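Local coordinates for protein NAD(P)H-FMN oxidoreductase (Bacillus subtilis, PDB 5LVA) that binds flavin mononucleotide and probably uses it to pass electrons from NAD(P)H to an acceptor such as free flavin or a quinone, at residues N18-D23 with S157-G162; K77-V82 with R129-T134; Y122-L127 with P145-Q150. All coordinates share one frame; numbering follows the deposited sequence.

The three contacts tie together the layers of one flavodoxin-like domain, a five-stranded parallel sheet with helices on both sides. Along the chain the segments run 18-23, 77-82, 122-127, 129-134, 145-150 and 157-162, so interaction 1 encloses the other two, and interactions 2 and 3 alternate. Interactions 1 and 2 lie on opposite sides of the chain's centre, their centres about 26 Å apart. Interaction 3 is about 17 Å from each, centre to centre. Its edge strand 141-148 turns Val147 to helix 124-127, while Tyr146 and Phe148 meet Phe21 and Gly162 of interaction 1. The FMN phosphate sits at the start of helix 17-23, so this layered frame carries the cofactor pocket.

Interaction 1 of 3, residues N18-D23 with S157-G162; sequences NRAFAD and SELAEG. With FMN (flavin mononucleotide), chain C.
The phosphate oxygen O3P of FMN is gripped twice by Asn18. The backbone N of Asn18 reaches FMN O3P at 2.9 Å with an N-H...O angle of 160°, and its side-chain ND2 comes to FMN O3P at 2.5 Å, a bond whose shortness should not be pressed at this resolution. The amide is fixed from its other end as well, because Asn18 OD1 accepts from Gln63 NE2. The bond from Asn18 N places the phosphate against the start of helix 17-23, where the helix dipole would probably favour its negative charge. Val16 N and Val17 N make further hydrogen bonds to FMN.

Three residues after Asn18, Phe21 carries the contact with the second helix. With CG anti to its carbonyl carbon (chi1 -73°), the ring lies beside the Gly162 backbone, which it meets obliquely: Phe21 CE1 is 3.6 Å from Gly162 C. The same CE1 atom touches Leu159 CD1 at 4.1 Å. The other methyl of that leucine, CD2, meets Ala20 CB at 4.2 Å, so Leu159 spans two successive residues of the facing helix.

In the flavodoxin-like fold the first and last helices pack on the same side of the parallel sheet, and these segments belong to that pair. The axes of the two short segments approach to 9.8 Å, crossing at -43°, with 153 Å² buried between them and no hydrogen bond across. Phe21 is also stacked on Tyr166, further along the last helix, and meets the Phe148 ring edge-to-face. Replacing Phe21 by an alanine would probably open a gap between the helices, leaving Leu159 CD1 and the Gly162 backbone without their aromatic partner and Phe148 freer to turn.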
# COMPACT_ATOMS: atom_id res chain seq x y z
N ASN A 18 2.28 -0.31 11.40
CA ASN A 18 1.73 0.59 10.41
C ASN A 18 1.42 1.95 10.98
O ASN A 18 1.58 2.97 10.31
CB ASN A 18 0.48 -0.02 9.80
CG ASN A 18 0.82 -1.00 8.71
OD1 ASN A 18 1.08 -0.61 7.57
ND2 ASN A 18 0.85 -2.27 9.04
N ARG A 19 1.02 1.97 12.25
CA ARG A 19 0.80 3.21 12.98
C ARG A 19 2.09 4.04 13.03
O ARG A 19 2.09 5.23 12.73
CB ARG A 19 0.30 2.89 14.38
CG ARG A 19 0.02 4.08 15.24
CD ARG A 19 -0.91 5.04 14.54
NE ARG A 19 -1.65 5.85 15.50
CZ ARG A 19 -2.62 6.69 15.16
NH1 ARG A 19 -2.97 6.83 13.88
NH2 ARG A 19 -3.25 7.39 16.11
N ALA A 20 3.19 3.39 13.39
CA ALA A 20 4.49 4.05 13.45
C ALA A 20 4.93 4.57 12.09
O ALA A 20 5.55 5.63 11.98
CB ALA A 20 5.52 3.10 13.99
N PHE A 21 4.63 3.82 11.04
CA PHE A 21 5.01 4.20 9.70
C PHE A 21 4.20 5.40 9.26
O PHE A 21 4.74 6.39 8.77
CB PHE A 21 4.81 3.04 8.72
CG PHE A 21 5.82 1.95 8.84
CD1 PHE A 21 6.79 1.99 9.82
CD2 PHE A 21 5.80 0.88 7.97
CE1 PHE A 21 7.72 0.98 9.93
CE2 PHE A 21 6.73 -0.12 8.07
CZ PHE A 21 7.68 -0.07 9.05
N ALA A 22 2.90 5.32 9.46
CA ALA A 22 2.00 6.41 9.14
C ALA A 22 2.37 7.71 9.86
O ALA A 22 2.27 8.79 9.28
CB ALA A 22 0.57 6.03 9.46
N ASP A 23 2.80 7.62 11.12
CA ASP A 23 3.13 8.80 11.92
C ASP A 23 4.21 9.67 11.30
O ASP A 23 4.20 10.89 11.46
CB ASP A 23 3.61 8.39 13.33
CG ASP A 23 2.47 8.04 14.26
OD1 ASP A 23 1.32 8.45 13.99
OD2 ASP A 23 2.73 7.35 15.27
N SER A 157 13.91 -0.21 18.61
CA SER A 157 14.80 0.63 17.84
C SER A 157 14.73 0.26 16.39
O SER A 157 14.73 1.12 15.51
CB SER A 157 16.23 0.52 18.36
OG SER A 157 16.57 -0.83 18.56
N GLU A 158 14.68 -1.04 16.15
CA GLU A 158 14.53 -1.59 14.81
C GLU A 158 13.29 -1.03 14.14
O GLU A 158 13.32 -0.64 12.97
CB GLU A 158 14.45 -3.11 14.87
CG GLU A 158 15.73 -3.79 15.32
CD GLU A 158 15.89 -3.86 16.83
OE1 GLU A 158 15.09 -3.25 17.56
OE2 GLU A 158 16.84 -4.55 17.28
N LEU A 159 12.20 -0.96 14.89
CA LEU A 159 10.96 -0.42 14.37
C LEU A 159 11.11 1.04 14.02
O LEU A 159 10.52 1.53 13.06
CB LEU A 159 9.83 -0.60 15.37
CG LEU A 159 8.52 0.06 14.94
CD1 LEU A 159 7.99 -0.59 13.68
CD2 LEU A 159 7.47 0.05 16.06
N ALA A 160 11.92 1.75 14.79
CA ALA A 160 12.12 3.16 14.53
C ALA A 160 12.93 3.34 13.25
O ALA A 160 12.62 4.18 12.41
CB ALA A 160 12.80 3.82 15.71
N GLU A 161 13.98 2.54 13.11
CA GLU A 161 14.77 2.56 11.89
C GLU A 161 13.94 2.06 10.69
O GLU A 161 14.12 2.50 9.57
CB GLU A 161 16.03 1.72 12.06
CG GLU A 161 16.75 1.37 10.77
CD GLU A 161 17.52 2.53 10.15
OE1 GLU A 161 17.52 3.64 10.70
OE2 GLU A 161 18.16 2.30 9.10
N GLY A 162 13.01 1.15 10.95
CA GLY A 162 12.13 0.69 9.90
C GLY A 162 11.22 1.81 9.44
O GLY A 162 10.96 1.95 8.25
N1 FMN C . 2.53 -12.26 8.62
C2 FMN C . 3.21 -12.85 7.58
O2 FMN C . 4.43 -12.76 7.50
N3 FMN C . 2.54 -13.55 6.60
C4 FMN C . 1.18 -13.67 6.66
O4 FMN C . 0.62 -14.30 5.76
C4A FMN C . 0.48 -13.08 7.71
N5 FMN C . -0.89 -13.19 7.79
C5A FMN C . -1.59 -12.61 8.82
C6 FMN C . -2.97 -12.74 8.87
C7 FMN C . -3.70 -12.16 9.87
C7M FMN C . -5.20 -12.31 9.89
C8 FMN C . -3.03 -11.44 10.87
C8M FMN C . -3.79 -10.79 11.99
C9 FMN C . -1.65 -11.32 10.82
C9A FMN C . -0.92 -11.89 9.80
N10 FMN C . 0.46 -11.78 9.74
C10 FMN C . 1.15 -12.37 8.69
C1' FMN C . 1.21 -10.97 10.76
C2' FMN C . 1.09 -9.52 10.23
O2' FMN C . 1.66 -9.39 8.93
C3' FMN C . 1.57 -8.40 11.18
O3' FMN C . 0.70 -8.46 12.28
C4' FMN C . 1.50 -7.02 10.49
O4' FMN C . 2.25 -7.08 9.32
C5' FMN C . 2.02 -5.79 11.21
O5' FMN C . 1.11 -5.38 12.19
P FMN C . 0.62 -3.88 12.54
O1P FMN C . -0.84 -4.08 12.72
O2P FMN C . 1.31 -3.44 13.78
O3P FMN C . 0.79 -2.83 11.50

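Interaction 2 of 3, residues K77-V82 with R129-T134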
# COMPACT_ATOMS: atom_id res chain seq x y z
N LYS A 77 -11.86 -4.95 -1.85
CA LYS A 77 -13.11 -4.27 -2.17
C LYS A 77 -12.87 -2.91 -2.83
O LYS A 77 -13.60 -2.52 -3.74
CB LYS A 77 -13.94 -4.08 -0.90
CG LYS A 77 -15.32 -3.55 -1.14
CD LYS A 77 -16.08 -3.49 0.16
CE LYS A 77 -16.51 -4.86 0.59
NZ LYS A 77 -17.35 -4.77 1.82
N TRP A 78 -11.85 -2.21 -2.37
CA TRP A 78 -11.45 -0.95 -2.99
C TRP A 78 -11.08 -1.12 -4.46
O TRP A 78 -11.52 -0.35 -5.30
CB TRP A 78 -10.28 -0.34 -2.23
CG TRP A 78 -9.97 1.06 -2.62
CD1 TRP A 78 -10.38 2.19 -1.98
CD2 TRP A 78 -9.17 1.50 -3.73
NE1 TRP A 78 -9.89 3.30 -2.62
CE2 TRP A 78 -9.15 2.90 -3.70
CE3 TRP A 78 -8.47 0.84 -4.74
CZ2 TRP A 78 -8.45 3.65 -4.64
CZ3 TRP A 78 -7.79 1.59 -5.68
CH2 TRP A 78 -7.79 2.98 -5.62
N LEU A 79 -10.25 -2.12 -4.76
CA LEU A 79 -9.88 -2.38 -6.15
C LEU A 79 -11.11 -2.68 -6.98
O LEU A 79 -11.32 -2.08 -8.02
CB LEU A 79 -8.89 -3.55 -6.23
CG LEU A 79 -7.58 -3.38 -5.46
CD1 LEU A 79 -6.82 -4.68 -5.39
CD2 LEU A 79 -6.71 -2.28 -6.07
N ASP A 80 -11.93 -3.60 -6.49
CA ASP A 80 -13.11 -4.03 -7.21
C ASP A 80 -14.05 -2.89 -7.51
O ASP A 80 -14.58 -2.80 -8.61
CB ASP A 80 -13.86 -5.10 -6.41
CG ASP A 80 -13.14 -6.41 -6.38
OD1 ASP A 80 -12.09 -6.52 -7.03
OD2 ASP A 80 -13.61 -7.35 -5.70
N HIS A 81 -14.24 -2.02 -6.52
CA HIS A 81 -15.28 -1.00 -6.61
C HIS A 81 -14.80 0.29 -7.25
O HIS A 81 -15.60 0.99 -7.87
CB HIS A 81 -15.84 -0.72 -5.23
CG HIS A 81 -16.67 -1.83 -4.68
ND1 HIS A 81 -17.60 -1.65 -3.69
CD2 HIS A 81 -16.70 -3.15 -4.99
CE1 HIS A 81 -18.17 -2.80 -3.41
NE2 HIS A 81 -17.64 -3.73 -4.18
N VAL A 82 -13.52 0.60 -7.10
CA VAL A 82 -13.00 1.87 -7.59
C VAL A 82 -12.46 1.80 -9.02
O VAL A 82 -12.71 2.69 -9.83
CB VAL A 82 -11.92 2.43 -6.64
CG1 VAL A 82 -11.32 3.71 -7.18
CG2 VAL A 82 -12.50 2.67 -5.25
N ARG A 129 2.15 -10.52 -6.51
CA ARG A 129 1.91 -10.43 -7.94
C ARG A 129 0.51 -9.98 -8.35
O ARG A 129 0.38 -9.31 -9.37
CB ARG A 129 2.21 -11.76 -8.63
CG ARG A 129 2.76 -11.52 -10.03
CD ARG A 129 3.56 -12.64 -10.52
NE ARG A 129 4.90 -12.82 -9.98
CZ ARG A 129 5.91 -11.98 -10.14
NH1 ARG A 129 5.73 -10.81 -10.72
NH2 ARG A 129 7.10 -12.29 -9.65
N PRO A 130 -0.53 -10.35 -7.58
CA PRO A 130 -1.83 -9.77 -7.95
C PRO A 130 -1.82 -8.24 -8.02
O PRO A 130 -2.47 -7.67 -8.89
CB PRO A 130 -2.75 -10.25 -6.83
CG PRO A 130 -2.19 -11.53 -6.43
CD PRO A 130 -0.70 -11.39 -6.54
N PHE A 131 -1.07 -7.59 -7.14
CA PHE A 131 -1.08 -6.14 -7.11
C PHE A 131 -0.29 -5.57 -8.27
O PHE A 131 -0.66 -4.54 -8.82
CB PHE A 131 -0.54 -5.62 -5.77
CG PHE A 131 -1.35 -6.08 -4.60
CD1 PHE A 131 -2.56 -5.48 -4.32
CD2 PHE A 131 -0.92 -7.11 -3.80
CE1 PHE A 131 -3.32 -5.89 -3.27
CE2 PHE A 131 -1.68 -7.52 -2.73
CZ PHE A 131 -2.89 -6.90 -2.47
N GLN A 132 0.79 -6.25 -8.65
CA GLN A 132 1.61 -5.85 -9.80
C GLN A 132 0.85 -5.99 -11.11
O GLN A 132 0.96 -5.16 -12.00
CB GLN A 132 2.88 -6.68 -9.86
CG GLN A 132 3.81 -6.33 -11.01
CD GLN A 132 5.06 -7.19 -11.01
OE1 GLN A 132 5.15 -8.19 -10.30
NE2 GLN A 132 6.05 -6.78 -11.78
N ALA A 133 0.09 -7.07 -11.22
CA ALA A 133 -0.76 -7.29 -12.37
C ALA A 133 -1.84 -6.22 -12.48
O ALA A 133 -2.17 -5.77 -13.57
CB ALA A 133 -1.36 -8.68 -12.31
N THR A 134 -2.39 -5.83 -11.34
CA THR A 134 -3.35 -4.73 -11.27
C THR A 134 -2.73 -3.44 -11.78
O THR A 134 -3.28 -2.77 -12.64
CB THR A 134 -3.84 -4.52 -9.83
OG1 THR A 134 -4.44 -5.72 -9.34
CG2 THR A 134 -4.86 -3.39 -9.77
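Leu79 reaches across from helix 73-82 and divides its two methyls between residues of helix 129-138. Its CD1 meets Phe131 CE1 at 4.3 Å, and its CD2 meets Thr134 CG2, also at 4.3 Å. Leu79 and Thr134 both point toward the opposing segment, and their CA atoms, 8.6 Å apart, are the nearest backbone pair. The Phe131 side chain approaches differently: it sets out past the other helix before the ring comes nearer, and Leu79 CD1 meets that ring obliquely. The evidence is of modest contact, with 105 Å² buried in total and no hydrogen bond across.

The rotamer that sends the Thr134 hydroxyl back into its own helix leaves the methyl CG2 facing Leu79. OG1 lies beside the backbone N (chi1 -58°) and donates to Pro130 O at 2.8 Å. The Pro130 carbonyl thus accepts two bonds, since Thr134 N also reaches Pro130 O at 3.1 Å; the two donors come from opposite faces of the carbonyl plane, which is consistent with a settled rotation of the threonine.

Phe131 connects the helix pair to the sheet, its ring meeting that of Phe64 on strand 59-65 with planes at about 40°. On helix 73-82, Trp78 points another way, packing on helix 47-56 and giving its NE1 proton to Glu50. Phe131 is about 11 Å from FMN between side chain and cofactor, so this contact is not part of the cofactor pocket. Helices 73-82 and 129-138 are the connections of successive beta-alpha-beta crossovers, leading from strand 59-65 to 100-106 and from 100-106 to 141-148, and neighbouring helices covering one side of the parallel sheet are a feature of the flavodoxin-like fold.

Interaction 3 of 3, residues Y122-L127 with P145-Q150; sequences YAISEL and PYVFYQ
Ile124, which buries 72 Å² against the other segment, is the centre of this contact, and Tyr149 and Val147 supply its other side. The isoleucine uses separate branches for the two partners. Its CG2, anti to the backbone N, meets Val147 CG2 at 4.0 Å, while CG1 lies against the phenol end of Tyr149, 3.9 Å from Tyr149 CE1 and close to the hydroxyl. Ile124 passes alongside each of the two, the side chains running in opposing senses. It meets the tyrosine ring obliquely, whereas Val147 CG1 lies 3.5 Å above one face of that ring, offset toward its rim. Val147 thus touches the tyrosine face with one methyl and the isoleucine with the other.

A water forms the polar link between the segments. It accepts from Ile124 N at 2.9 Å and is also hydrogen-bonded to Tyr149 OH at 2.9 Å, thus serving an amide in the first turn of helix 124-127. The turn is further secured by Glu126 OE2, which takes the N-H of the N-cap residue Ala123 at 2.8 Å from above the carboxylate plane; this is one half of a capping box, as alanine has no side-chain acceptor for the other.

Val147 belongs to the edge strand 141-148 of the flavodoxin-like sheet and also packs on Val105 of the neighbouring strand. The Tyr149 side chain comes within about 3 Å of that of Tyr114, which binds FMN. The chemistry is mixed: dispersion contacts join one branch of Ile124 to Val147 and the other to the phenol end of Tyr149, and the water gives the Ile124 amide an acceptor and the phenol hydroxyl a hydrogen-bonding partner beside an apolar side chain.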
# COMPACT_ATOMS: atom_id res chain seq x y z
N TYR A 122 8.33 -18.64 -0.91
CA TYR A 122 8.23 -17.72 -2.03
C TYR A 122 8.70 -16.31 -1.66
O TYR A 122 8.44 -15.84 -0.56
CB TYR A 122 6.78 -17.70 -2.54
CG TYR A 122 6.15 -19.08 -2.66
CD1 TYR A 122 6.56 -19.98 -3.65
CD2 TYR A 122 5.14 -19.48 -1.80
CE1 TYR A 122 5.99 -21.24 -3.75
CE2 TYR A 122 4.57 -20.72 -1.89
CZ TYR A 122 4.99 -21.60 -2.87
OH TYR A 122 4.41 -22.85 -2.96
N ALA A 123 9.40 -15.65 -2.57
CA ALA A 123 9.81 -14.27 -2.35
C ALA A 123 8.59 -13.35 -2.32
O ALA A 123 7.57 -13.66 -2.92
CB ALA A 123 10.78 -13.82 -3.44
N ILE A 124 8.71 -12.22 -1.63
CA ILE A 124 7.60 -11.28 -1.52
C ILE A 124 7.11 -10.79 -2.89
O ILE A 124 5.91 -10.60 -3.11
CB ILE A 124 7.98 -10.09 -0.60
CG1 ILE A 124 7.64 -10.43 0.84
CG2 ILE A 124 7.23 -8.84 -0.96
CD1 ILE A 124 6.16 -10.41 1.12
N SER A 125 8.05 -10.61 -3.82
CA SER A 125 7.74 -10.27 -5.21
C SER A 125 6.78 -11.24 -5.86
O SER A 125 6.01 -10.86 -6.72
CB SER A 125 9.01 -10.22 -6.05
OG SER A 125 9.85 -9.18 -5.63
N GLU A 126 6.86 -12.50 -5.47
CA GLU A 126 5.94 -13.51 -5.97
C GLU A 126 4.56 -13.36 -5.35
O GLU A 126 3.55 -13.47 -6.02
CB GLU A 126 6.49 -14.91 -5.70
CG GLU A 126 7.81 -15.25 -6.39
CD GLU A 126 8.36 -16.57 -5.93
OE1 GLU A 126 7.73 -17.61 -6.23
OE2 GLU A 126 9.41 -16.58 -5.26
N LEU A 127 4.53 -13.15 -4.04
CA LEU A 127 3.27 -13.08 -3.32
C LEU A 127 2.47 -11.83 -3.68
O LEU A 127 1.25 -11.86 -3.74
CB LEU A 127 3.55 -13.15 -1.83
CG LEU A 127 4.08 -14.51 -1.38
CD1 LEU A 127 4.42 -14.54 0.09
CD2 LEU A 127 3.08 -15.61 -1.70
N PRO A 145 8.43 -2.51 -3.86
CA PRO A 145 7.64 -2.29 -2.65
C PRO A 145 8.48 -1.83 -1.47
O PRO A 145 9.71 -1.93 -1.49
CB PRO A 145 7.03 -3.67 -2.39
CG PRO A 145 8.01 -4.59 -2.92
CD PRO A 145 8.63 -3.94 -4.12
N TYR A 146 7.82 -1.32 -0.44
CA TYR A 146 8.47 -1.24 0.84
C TYR A 146 7.99 -2.39 1.69
O TYR A 146 6.80 -2.58 1.87
CB TYR A 146 8.21 0.08 1.57
CG TYR A 146 8.98 0.09 2.87
CD1 TYR A 146 10.36 0.23 2.87
CD2 TYR A 146 8.34 -0.12 4.08
CE1 TYR A 146 11.07 0.20 4.04
CE2 TYR A 146 9.06 -0.14 5.25
CZ TYR A 146 10.41 0.02 5.22
OH TYR A 146 11.12 -0.02 6.39
N VAL A 147 8.92 -3.16 2.21
CA VAL A 147 8.58 -4.34 2.97
C VAL A 147 9.27 -4.31 4.32
O VAL A 147 10.46 -4.06 4.40
CB VAL A 147 8.99 -5.62 2.23
CG1 VAL A 147 8.36 -6.82 2.88
CG2 VAL A 147 8.57 -5.54 0.78
N PHE A 148 8.51 -4.58 5.37
CA PHE A 148 9.10 -4.65 6.69
C PHE A 148 8.77 -5.99 7.29
O PHE A 148 7.60 -6.36 7.40
CB PHE A 148 8.60 -3.51 7.59
CG PHE A 148 9.35 -3.40 8.89
CD1 PHE A 148 10.60 -2.83 8.94
CD2 PHE A 148 8.80 -3.86 10.05
CE1 PHE A 148 11.27 -2.71 10.12
CE2 PHE A 148 9.48 -3.76 11.24
CZ PHE A 148 10.72 -3.18 11.26
N TYR A 149 9.81 -6.71 7.66
CA TYR A 149 9.69 -8.07 8.16
C TYR A 149 9.79 -8.09 9.68
O TYR A 149 10.21 -7.11 10.28
CB TYR A 149 10.77 -8.97 7.55
CG TYR A 149 10.73 -9.11 6.04
CD1 TYR A 149 9.91 -10.06 5.45
CD2 TYR A 149 11.52 -8.33 5.23
CE1 TYR A 149 9.87 -10.21 4.09
CE2 TYR A 149 11.48 -8.46 3.87
CZ TYR A 149 10.65 -9.41 3.30
OH TYR A 149 10.62 -9.58 1.94
N GLN A 150 9.42 -9.21 10.29
CA GLN A 150 9.51 -9.36 11.73
C GLN A 150 8.64 -8.34 12.44
O GLN A 150 8.92 -7.92 13.55
CB GLN A 150 10.96 -9.23 12.21
CG GLN A 150 11.82 -10.46 12.06
CD GLN A 150 11.69 -11.38 13.23
OE1 GLN A 150 11.20 -12.51 13.11
NE2 GLN A 150 12.12 -10.92 14.39
O HOH W 1 11.04 -11.65 -0.07